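Long-range contacts in RNase NGR3 (Nicotiana glutinosa, PDB 1VD3), which probably cleaves RNA as a ribonuclease of the T2 family, and binds the nucleotide 2'-UMP in its pocket: residues A[56-61]-A[102-107]; A[12-17]-A[44-49]. All coordinates share one frame; numbering follows the deposited sequence.

In the fold
Interaction 2 lies in the core of the ribonuclease T2 fold, its centre about 6 Å from the centre of the chain, where strands 10-16 and 41-48 pair within the antiparallel sheet. Interaction 1 is a surface contact, its centre about 19 Å from the centre of the chain, and joins two loops, one following strand 41-48 and the other following helix 91-102. The chemistry changes with place: backbone hydrogen bonds and aromatic packing hold the buried strands, whereas a covalent disulfide and one weak hydrogen bond tie the outer loops. The centres of interactions 1 and 2 are about 15 Å apart. The two nevertheless touch, for Pro47 of interaction 2 packs against Cys104 and Ser105 of interaction 1.

Interaction 1: residues A[56-61]-A[102-107]; sequences QNCDRE and GTCSAL
A disulfide between Cys58 and Cys104 ties the loop after strand 41-48 to the type I beta turn Gly102-Ser105 by which the chain leaves helix 91-102, in the periphery of the ribonuclease T2 fold. Gln56 comes first, its CA lying 3.4 Å from Cys104 SG while its side chain heads off towards the nucleotide pocket, where OE1 accepts a hydrogen bond from Trp54 NE1. The backbone of Asn57 is hydrogen-bonded to that of Lys100, which sets the loop beside the helix before the cysteine is reached.

Cys58 makes the covalent link: its SG is 2.0 Å from Cys104 SG, with a disulfide torsion of 96°, close to the relaxed right angle. In both cysteines the sulfur is anti to the carbonyl carbon, and Cys58 CA stands 5.2 Å from Cys104 CA. Beside the bridge, the backbone N of Cys58 donates a weak hydrogen bond to Thr103 OG1 at 3.1 Å, bent to 126° at the hydrogen. Threonine suits this place because its two branches do different work: OG1 meets the loop backbone and is also hydrogen-bonded to Leu99 O of the preceding turn of helix, while CG2 lies against Asp59. Replacing Thr103 by an alanine would probably leave Cys58 N and Leu99 O without this shared hydroxyl and open a gap beside Asp59.

At Asp59 the side chains meet carbon to carbon, Asp59 CB 3.8 Å from Thr103 CB, and the carboxylate leads away. Within 102-107, Ser105 OG donates to Gly102 O at 2.8 Å, in the carbonyl plane and on a lone pair, and accepts from Leu107 N in an ST turn, which probably helps fix the turn that presents Thr103 and Cys104. Gly102 O is thus gripped twice, the second donor being Ser105 N at 3.1 Å.

Interaction 2: residues A[12-17]-A[44-49]; sequences YFVQQW and GLWPNY. With U2P (phosphoric acid mono-[2-(2,4-dioxo-3,4-dihydro-2H-pyrimidin-1-yl)-4-hydroxy-5-hydroxymethyl-tetrahydro-furan-3-yl] ester), chain B.
Tyr12 and Trp46 are a hydrogen-bonded pair between antiparallel strands 10-16 and 41-48: Trp46 N reaches Tyr12 O at 2.8 Å, nearly straight at 176°, and Tyr12 N returns a bond to Trp46 O. Val14 and Gly44 repeat the pattern, with Val14 N donating to Gly44 O at 2.9 Å and Gly44 N to Val14 O. All four amide hydrogens are thus satisfied in this buried sheet. Between the two pairs, on the opposite face from Trp46, Phe13 CB lies 4.1 Å from Leu45 CD1.

Trp46 CG is turned anti to the carbonyl carbon (chi1 -46°), which lays the indole between Val14 and the nucleotide. Val14 CG2 sits 3.5 Å from the centroid of its six-membered ring, a CH-pi contact over one face, while the uracil and ribose of 2'-UMP cover the other. Glycine suits position 44, since a CB there would run into Trp46 NE1. That N-H donates to Glu97 OE2, a predicted active-site residue. Tyr12 OH is satisfied by Ile192 O. Asn48, also of the pocket, lies by the Tyr12 ring and the uracil. Together with stacked His101 and edge-to-face His43, valine and carboxylate probably hold the indole as a platform for the nucleotide.

Interaction 1: residues A[56-61]-A[102-107]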
ATOM      1  N   GLN A  56     -13.811  10.232  -5.181  1.00 23.00           N
ATOM      2  CA  GLN A  56     -14.062   8.951  -4.534  1.00 24.11           C
ATOM      3  C   GLN A  56     -15.514   8.560  -4.740  1.00 24.16           C
ATOM      4  O   GLN A  56     -16.378   9.427  -4.888  1.00 23.80           O
ATOM      5  CB  GLN A  56     -13.728   9.008  -3.036  1.00 24.94           C
ATOM      6  CG  GLN A  56     -14.608   9.920  -2.198  1.00 26.81           C
ATOM      7  CD  GLN A  56     -14.375   9.718  -0.715  1.00 30.20           C
ATOM      8  OE1 GLN A  56     -13.255   9.864  -0.226  1.00 30.95           O
ATOM      9  NE2 GLN A  56     -15.433   9.372   0.011  1.00 30.40           N
ATOM     10  N   ASN A  57     -15.772   7.255  -4.773  1.00 24.30           N
ATOM     11  CA  ASN A  57     -17.125   6.737  -4.970  1.00 27.84           C
ATOM     12  C   ASN A  57     -17.728   7.360  -6.224  1.00 29.81           C
ATOM     13  O   ASN A  57     -18.812   7.938  -6.185  1.00 31.45           O
ATOM     14  CB  ASN A  57     -17.995   7.065  -3.754  1.00 28.56           C
ATOM     15  CG  ASN A  57     -17.378   6.588  -2.451  1.00 29.71           C
ATOM     16  OD1 ASN A  57     -17.041   7.391  -1.581  1.00 32.42           O
ATOM     17  ND2 ASN A  57     -17.223   5.276  -2.311  1.00 27.35           N
ATOM     18  N   CYS A  58     -17.018   7.224  -7.339  1.00 27.48           N
ATOM     19  CA  CYS A  58     -17.449   7.797  -8.606  1.00 29.93           C
ATOM     20  C   CYS A  58     -18.584   7.069  -9.321  1.00 30.41           C
ATOM     21  O   CYS A  58     -19.220   7.632 -10.208  1.00 31.71           O
ATOM     22  CB  CYS A  58     -16.231   7.946  -9.521  1.00 28.00           C
ATOM     23  SG  CYS A  58     -15.035   9.118  -8.799  1.00 27.87           S
ATOM     24  N   ASP A  59     -18.843   5.825  -8.931  1.00 31.68           N
ATOM     25  CA  ASP A  59     -19.917   5.040  -9.532  1.00 35.16           C
ATOM     26  C   ASP A  59     -20.486   4.120  -8.460  1.00 35.91           C
ATOM     27  O   ASP A  59     -20.140   2.941  -8.395  1.00 34.07           O
ATOM     28  CB  ASP A  59     -19.385   4.200 -10.698  1.00 35.81           C
ATOM     29  CG  ASP A  59     -20.500   3.601 -11.547  1.00 39.30           C
ATOM     30  OD1 ASP A  59     -21.643   3.495 -11.054  1.00 38.74           O
ATOM     31  OD2 ASP A  59     -20.227   3.225 -12.707  1.00 38.26           O
ATOM     32  N   ARG A  60     -21.356   4.668  -7.617  1.00 38.31           N
ATOM     33  CA  ARG A  60     -21.969   3.905  -6.537  1.00 41.27           C
ATOM     34  C   ARG A  60     -22.909   2.816  -7.043  1.00 42.98           C
ATOM     35  O   ARG A  60     -23.642   2.208  -6.264  1.00 43.54           O
ATOM     36  CB  ARG A  60     -22.728   4.845  -5.596  1.00 43.09           C
ATOM     37  CG  ARG A  60     -21.832   5.779  -4.798  1.00 42.42           C
ATOM     38  CD  ARG A  60     -22.651   6.795  -4.015  1.00 43.41           C
ATOM     39  NE  ARG A  60     -21.810   7.695  -3.231  1.00 43.47           N
ATOM     40  CZ  ARG A  60     -21.098   7.321  -2.173  1.00 43.15           C
ATOM     41  NH1 ARG A  60     -21.124   6.059  -1.767  1.00 47.20           N
ATOM     42  NH2 ARG A  60     -20.357   8.207  -1.522  1.00 43.67           N
ATOM     43  N   GLU A  61     -22.883   2.574  -8.350  1.00 44.33           N
ATOM     44  CA  GLU A  61     -23.728   1.552  -8.958  1.00 46.09           C
ATOM     45  C   GLU A  61     -22.877   0.428  -9.541  1.00 46.02           C
ATOM     46  O   GLU A  61     -23.403  -0.537 -10.097  1.00 45.03           O
ATOM     47  CB  GLU A  61     -24.584   2.171 -10.063  1.00 49.00           C
ATOM     48  CG  GLU A  61     -25.566   3.224  -9.570  1.00 54.47           C
ATOM     49  CD  GLU A  61     -26.238   3.969 -10.707  1.00 56.86           C
ATOM     50  OE1 GLU A  61     -26.895   3.316 -11.547  1.00 56.77           O
ATOM     51  OE2 GLU A  61     -26.108   5.210 -10.759  1.00 58.20           O
ATOM     52  N   GLY A 102     -11.321   2.615  -7.194  1.00 14.18           N
ATOM     53  CA  GLY A 102     -11.322   2.008  -8.511  1.00 13.43           C
ATOM     54  C   GLY A 102     -12.287   2.646  -9.494  1.00 15.41           C
ATOM     55  O   GLY A 102     -11.938   2.864 -10.658  1.00 15.30           O
ATOM     56  N   THR A 103     -13.501   2.952  -9.048  1.00 17.67           N
ATOM     57  CA  THR A 103     -14.483   3.557  -9.947  1.00 18.47           C
ATOM     58  C   THR A 103     -14.085   4.948 -10.436  1.00 21.25           C
ATOM     59  O   THR A 103     -14.689   5.473 -11.373  1.00 21.35           O
ATOM     60  CB  THR A 103     -15.879   3.664  -9.292  1.00 17.99           C
ATOM     61  OG1 THR A 103     -15.798   4.463  -8.107  1.00 17.80           O
ATOM     62  CG2 THR A 103     -16.419   2.281  -8.955  1.00 16.31           C
ATOM     63  N   CYS A 104     -13.074   5.543  -9.807  1.00 19.13           N
ATOM     64  CA  CYS A 104     -12.618   6.876 -10.193  1.00 19.00           C
ATOM     65  C   CYS A 104     -11.325   6.835 -11.003  1.00 18.49           C
ATOM     66  O   CYS A 104     -10.821   7.877 -11.419  1.00 19.07           O
ATOM     67  CB  CYS A 104     -12.349   7.731  -8.954  1.00 20.16           C
ATOM     68  SG  CYS A 104     -13.711   7.960  -7.776  1.00 21.24           S
ATOM     69  N   SER A 105     -10.791   5.639 -11.226  1.00 14.27           N
ATOM     70  CA  SER A 105      -9.514   5.479 -11.921  1.00 13.72           C
ATOM     71  C   SER A 105      -9.538   5.445 -13.437  1.00 13.84           C
ATOM     72  O   SER A 105      -8.481   5.492 -14.053  1.00 14.77           O
ATOM     73  CB  SER A 105      -8.827   4.198 -11.445  1.00 12.61           C
ATOM     74  OG  SER A 105      -9.519   3.065 -11.951  1.00 14.35           O
ATOM     75  N   ALA A 106     -10.722   5.340 -14.035  1.00 13.43           N
ATOM     76  CA  ALA A 106     -10.846   5.257 -15.487  1.00 15.86           C
ATOM     77  C   ALA A 106     -10.381   3.886 -15.974  1.00 15.66           C
ATOM     78  O   ALA A 106     -10.363   3.619 -17.170  1.00 15.43           O
ATOM     79  CB  ALA A 106     -10.024   6.362 -16.164  1.00 19.36           C
ATOM     80  N   LEU A 107     -10.011   3.017 -15.041  1.00 14.24           N
ATOM     81  CA  LEU A 107      -9.558   1.672 -15.382  1.00 13.97           C
ATOM     82  C   LEU A 107     -10.682   0.660 -15.233  1.00 16.50           C
ATOM     83  O   LEU A 107     -11.558   0.817 -14.382  1.00 15.17           O
ATOM     84  CB  LEU A 107      -8.415   1.242 -14.461  1.00 11.31           C
ATOM     85  CG  LEU A 107      -7.098   2.017 -14.497  1.00 14.99           C
ATOM     86  CD1 LEU A 107      -6.166   1.467 -13.426  1.00 15.08           C
ATOM     87  CD2 LEU A 107      -6.461   1.896 -15.876  1.00 16.27           C
TER

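Interaction 2: residues A[12-17]-A[44-49]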
ATOM      1  N   TYR A  12      -1.897   7.570  -6.073  1.00 13.50           N
ATOM      2  CA  TYR A  12      -1.036   7.332  -4.934  1.00 11.64           C
ATOM      3  C   TYR A  12      -1.105   5.802  -4.906  1.00 13.26           C
ATOM      4  O   TYR A  12      -2.205   5.245  -4.887  1.00 13.30           O
ATOM      5  CB  TYR A  12      -1.655   7.855  -3.642  1.00 13.00           C
ATOM      6  CG  TYR A  12      -1.205   9.234  -3.242  1.00 11.60           C
ATOM      7  CD1 TYR A  12      -2.115  10.156  -2.723  1.00 13.10           C
ATOM      8  CD2 TYR A  12       0.134   9.609  -3.347  1.00 12.25           C
ATOM      9  CE1 TYR A  12      -1.698  11.416  -2.318  1.00 14.04           C
ATOM     10  CE2 TYR A  12       0.558  10.870  -2.943  1.00 10.15           C
ATOM     11  CZ  TYR A  12      -0.366  11.766  -2.430  1.00 13.39           C
ATOM     12  OH  TYR A  12       0.049  13.016  -2.025  1.00 15.81           O
ATOM     13  N   PHE A  13       0.035   5.122  -4.970  1.00 10.58           N
ATOM     14  CA  PHE A  13       0.028   3.667  -4.869  1.00 10.93           C
ATOM     15  C   PHE A  13       0.511   3.446  -3.440  1.00 12.20           C
ATOM     16  O   PHE A  13       1.656   3.767  -3.095  1.00 11.59           O
ATOM     17  CB  PHE A  13       0.973   3.007  -5.883  1.00 11.57           C
ATOM     18  CG  PHE A  13       1.088   1.513  -5.711  1.00 10.75           C
ATOM     19  CD1 PHE A  13      -0.056   0.714  -5.656  1.00 10.94           C
ATOM     20  CD2 PHE A  13       2.333   0.906  -5.592  1.00  9.56           C
ATOM     21  CE1 PHE A  13       0.041  -0.664  -5.484  1.00 12.84           C
ATOM     22  CE2 PHE A  13       2.442  -0.475  -5.420  1.00 12.13           C
ATOM     23  CZ  PHE A  13       1.293  -1.260  -5.366  1.00 13.71           C
ATOM     24  N   VAL A  14      -0.384   2.930  -2.609  1.00  8.99           N
ATOM     25  CA  VAL A  14      -0.111   2.733  -1.196  1.00 11.46           C
ATOM     26  C   VAL A  14       0.075   1.279  -0.790  1.00 11.09           C
ATOM     27  O   VAL A  14      -0.806   0.441  -0.994  1.00 11.79           O
ATOM     28  CB  VAL A  14      -1.256   3.334  -0.339  1.00 13.22           C
ATOM     29  CG1 VAL A  14      -0.842   3.402   1.127  1.00  9.31           C
ATOM     30  CG2 VAL A  14      -1.644   4.720  -0.875  1.00 11.12           C
ATOM     31  N   GLN A  15       1.234   0.999  -0.209  1.00 11.54           N
ATOM     32  CA  GLN A  15       1.555  -0.333   0.263  1.00 12.04           C
ATOM     33  C   GLN A  15       1.753  -0.226   1.763  1.00 14.94           C
ATOM     34  O   GLN A  15       2.029   0.856   2.288  1.00 13.87           O
ATOM     35  CB  GLN A  15       2.850  -0.834  -0.377  1.00 14.19           C
ATOM     36  CG  GLN A  15       2.770  -1.002  -1.886  1.00 14.53           C
ATOM     37  CD  GLN A  15       4.071  -1.507  -2.472  1.00 17.37           C
ATOM     38  OE1 GLN A  15       4.424  -2.677  -2.313  1.00 16.76           O
ATOM     39  NE2 GLN A  15       4.799  -0.620  -3.140  1.00 14.98           N
ATOM     40  N   GLN A  16       1.601  -1.337   2.467  1.00 14.97           N
ATOM     41  CA  GLN A  16       1.835  -1.279   3.895  1.00 17.09           C
ATOM     42  C   GLN A  16       2.620  -2.475   4.381  1.00 18.87           C
ATOM     43  O   GLN A  16       2.733  -3.492   3.688  1.00 16.53           O
ATOM     44  CB  GLN A  16       0.528  -1.145   4.678  1.00 23.18           C
ATOM     45  CG  GLN A  16      -0.374  -2.344   4.708  1.00 26.91           C
ATOM     46  CD  GLN A  16      -1.367  -2.258   5.864  1.00 30.40           C
ATOM     47  OE1 GLN A  16      -1.873  -1.180   6.188  1.00 30.01           O
ATOM     48  NE2 GLN A  16      -1.653  -3.392   6.484  1.00 25.50           N
ATOM     49  N   TRP A  17       3.199  -2.321   5.564  1.00 16.92           N
ATOM     50  CA  TRP A  17       3.978  -3.377   6.188  1.00 17.85           C
ATOM     51  C   TRP A  17       3.010  -4.015   7.169  1.00 17.66           C
ATOM     52  O   TRP A  17       2.702  -3.438   8.211  1.00 16.28           O
ATOM     53  CB  TRP A  17       5.179  -2.781   6.928  1.00 18.05           C
ATOM     54  CG  TRP A  17       6.106  -3.814   7.494  1.00 18.78           C
ATOM     55  CD1 TRP A  17       6.437  -3.991   8.811  1.00 19.01           C
ATOM     56  CD2 TRP A  17       6.817  -4.824   6.762  1.00 17.22           C
ATOM     57  NE1 TRP A  17       7.306  -5.048   8.944  1.00 17.52           N
ATOM     58  CE2 TRP A  17       7.555  -5.579   7.705  1.00 16.22           C
ATOM     59  CE3 TRP A  17       6.899  -5.165   5.403  1.00 17.46           C
ATOM     60  CZ2 TRP A  17       8.371  -6.655   7.330  1.00 14.92           C
ATOM     61  CZ3 TRP A  17       7.713  -6.237   5.029  1.00 18.26           C
ATOM     62  CH2 TRP A  17       8.438  -6.968   5.993  1.00 19.80           C
ATOM     63  N   GLY A  44      -3.877   0.117  -1.390  1.00 14.40           N
ATOM     64  CA  GLY A  44      -4.725   0.568  -2.482  1.00 15.72           C
ATOM     65  C   GLY A  44      -4.048   1.419  -3.539  1.00 13.11           C
ATOM     66  O   GLY A  44      -2.913   1.852  -3.370  1.00 11.40           O
ATOM     67  N   LEU A  45      -4.753   1.632  -4.646  1.00 12.69           N
ATOM     68  CA  LEU A  45      -4.274   2.459  -5.757  1.00 11.78           C
ATOM     69  C   LEU A  45      -5.319   3.577  -5.808  1.00 11.84           C
ATOM     70  O   LEU A  45      -6.469   3.339  -6.186  1.00 11.09           O
ATOM     71  CB  LEU A  45      -4.280   1.647  -7.055  1.00 12.84           C
ATOM     72  CG  LEU A  45      -3.816   2.342  -8.337  1.00 12.79           C
ATOM     73  CD1 LEU A  45      -2.416   2.916  -8.157  1.00 11.39           C
ATOM     74  CD2 LEU A  45      -3.846   1.336  -9.481  1.00 13.29           C
ATOM     75  N   TRP A  46      -4.916   4.786  -5.425  1.00 11.59           N
ATOM     76  CA  TRP A  46      -5.846   5.906  -5.338  1.00 11.97           C
ATOM     77  C   TRP A  46      -5.728   7.078  -6.305  1.00 14.12           C
ATOM     78  O   TRP A  46      -4.704   7.752  -6.350  1.00 13.93           O
ATOM     79  CB  TRP A  46      -5.807   6.523  -3.934  1.00 11.80           C
ATOM     80  CG  TRP A  46      -5.835   5.591  -2.762  1.00 11.58           C
ATOM     81  CD1 TRP A  46      -6.445   4.370  -2.679  1.00 13.56           C
ATOM     82  CD2 TRP A  46      -5.307   5.864  -1.458  1.00 15.46           C
ATOM     83  NE1 TRP A  46      -6.336   3.871  -1.396  1.00 14.55           N
ATOM     84  CE2 TRP A  46      -5.640   4.770  -0.630  1.00 14.61           C
ATOM     85  CE3 TRP A  46      -4.586   6.934  -0.909  1.00 15.95           C
ATOM     86  CZ2 TRP A  46      -5.274   4.713   0.721  1.00 16.98           C
ATOM     87  CZ3 TRP A  46      -4.222   6.877   0.440  1.00 14.43           C
ATOM     88  CH2 TRP A  46      -4.567   5.776   1.233  1.00 16.55           C
ATOM     89  N   PRO A  47      -6.789   7.338  -7.084  1.00 14.17           N
ATOM     90  CA  PRO A  47      -6.773   8.462  -8.024  1.00 12.30           C
ATOM     91  C   PRO A  47      -6.740   9.709  -7.128  1.00 15.00           C
ATOM     92  O   PRO A  47      -7.480   9.775  -6.145  1.00 15.13           O
ATOM     93  CB  PRO A  47      -8.106   8.318  -8.750  1.00 14.45           C
ATOM     94  CG  PRO A  47      -8.333   6.827  -8.744  1.00 16.18           C
ATOM     95  CD  PRO A  47      -7.938   6.451  -7.336  1.00 14.75           C
ATOM     96  N   ASN A  48      -5.893  10.682  -7.450  1.00 14.39           N
ATOM     97  CA  ASN A  48      -5.775  11.890  -6.625  1.00 16.13           C
ATOM     98  C   ASN A  48      -5.636  13.160  -7.469  1.00 17.42           C
ATOM     99  O   ASN A  48      -5.345  13.095  -8.666  1.00 13.68           O
ATOM    100  CB  ASN A  48      -4.551  11.753  -5.706  1.00 18.96           C
ATOM    101  CG  ASN A  48      -4.677  12.554  -4.420  1.00 28.45           C
ATOM    102  OD1 ASN A  48      -4.536  13.779  -4.414  1.00 36.28           O
ATOM    103  ND2 ASN A  48      -4.940  11.859  -3.316  1.00 18.29           N
ATOM    104  N   TYR A  49      -5.850  14.310  -6.828  1.00 15.72           N
ATOM    105  CA  TYR A  49      -5.714  15.616  -7.476  1.00 17.11           C
ATOM    106  C   TYR A  49      -4.449  16.265  -6.928  1.00 17.29           C
ATOM    107  O   TYR A  49      -4.034  15.980  -5.808  1.00 17.41           O
ATOM    108  CB  TYR A  49      -6.893  16.529  -7.128  1.00 15.92           C
ATOM    109  CG  TYR A  49      -8.236  16.085  -7.648  1.00 17.20           C
ATOM    110  CD1 TYR A  49      -9.379  16.227  -6.862  1.00 15.97           C
ATOM    111  CD2 TYR A  49      -8.380  15.571  -8.937  1.00 20.37           C
ATOM    112  CE1 TYR A  49     -10.631  15.872  -7.342  1.00 19.30           C
ATOM    113  CE2 TYR A  49      -9.634  15.213  -9.431  1.00 21.12           C
ATOM    114  CZ  TYR A  49     -10.755  15.367  -8.624  1.00 22.42           C
ATOM    115  OH  TYR A  49     -11.996  15.014  -9.096  1.00 24.63           O
TER
HETATM  116  O5' U2P B 214      -5.809   7.152   7.096  1.00 47.66           O
HETATM  117  C5' U2P B 214      -6.612   7.880   6.135  1.00 37.50           C
HETATM  118  C4' U2P B 214      -7.516   6.907   5.364  1.00 34.84           C
HETATM  119  O4' U2P B 214      -8.321   7.676   4.351  1.00 32.96           O
HETATM  120  C1' U2P B 214      -8.126   7.276   2.898  1.00 31.77           C
HETATM  121  N1  U2P B 214      -7.514   8.328   1.974  1.00 28.14           N
HETATM  122  C6  U2P B 214      -6.529   9.084   2.561  1.00 24.92           C
HETATM  123  C5  U2P B 214      -5.681   9.940   1.810  1.00 27.00           C
HETATM  124  C4  U2P B 214      -5.912  10.043   0.351  1.00 24.74           C
HETATM  125  O4  U2P B 214      -5.166  10.678  -0.387  1.00 24.13           O
HETATM  126  N3  U2P B 214      -7.061   9.349  -0.144  1.00 23.63           N
HETATM  127  C2  U2P B 214      -7.913   8.502   0.605  1.00 23.96           C
HETATM  128  O2  U2P B 214      -8.882   7.991   0.083  1.00 28.27           O
HETATM  129  C2' U2P B 214      -7.498   5.879   3.094  1.00 32.50           C
HETATM  130  O2' U2P B 214      -8.500   4.839   3.301  1.00 32.98           O
HETATM  131  P   U2P B 214      -9.380   4.132   2.206  1.00 21.39           P
HETATM  132  O1P U2P B 214     -10.506   3.241   2.320  1.00 27.21           O
HETATM  133  O2P U2P B 214      -9.476   5.026   1.011  1.00 29.26           O
HETATM  134  O3P U2P B 214      -8.446   3.116   1.750  1.00 25.63           O
HETATM  135  C3' U2P B 214      -6.709   5.993   4.410  1.00 32.12           C
HETATM  136  O3' U2P B 214      -6.582   4.641   4.987  1.00 31.16           O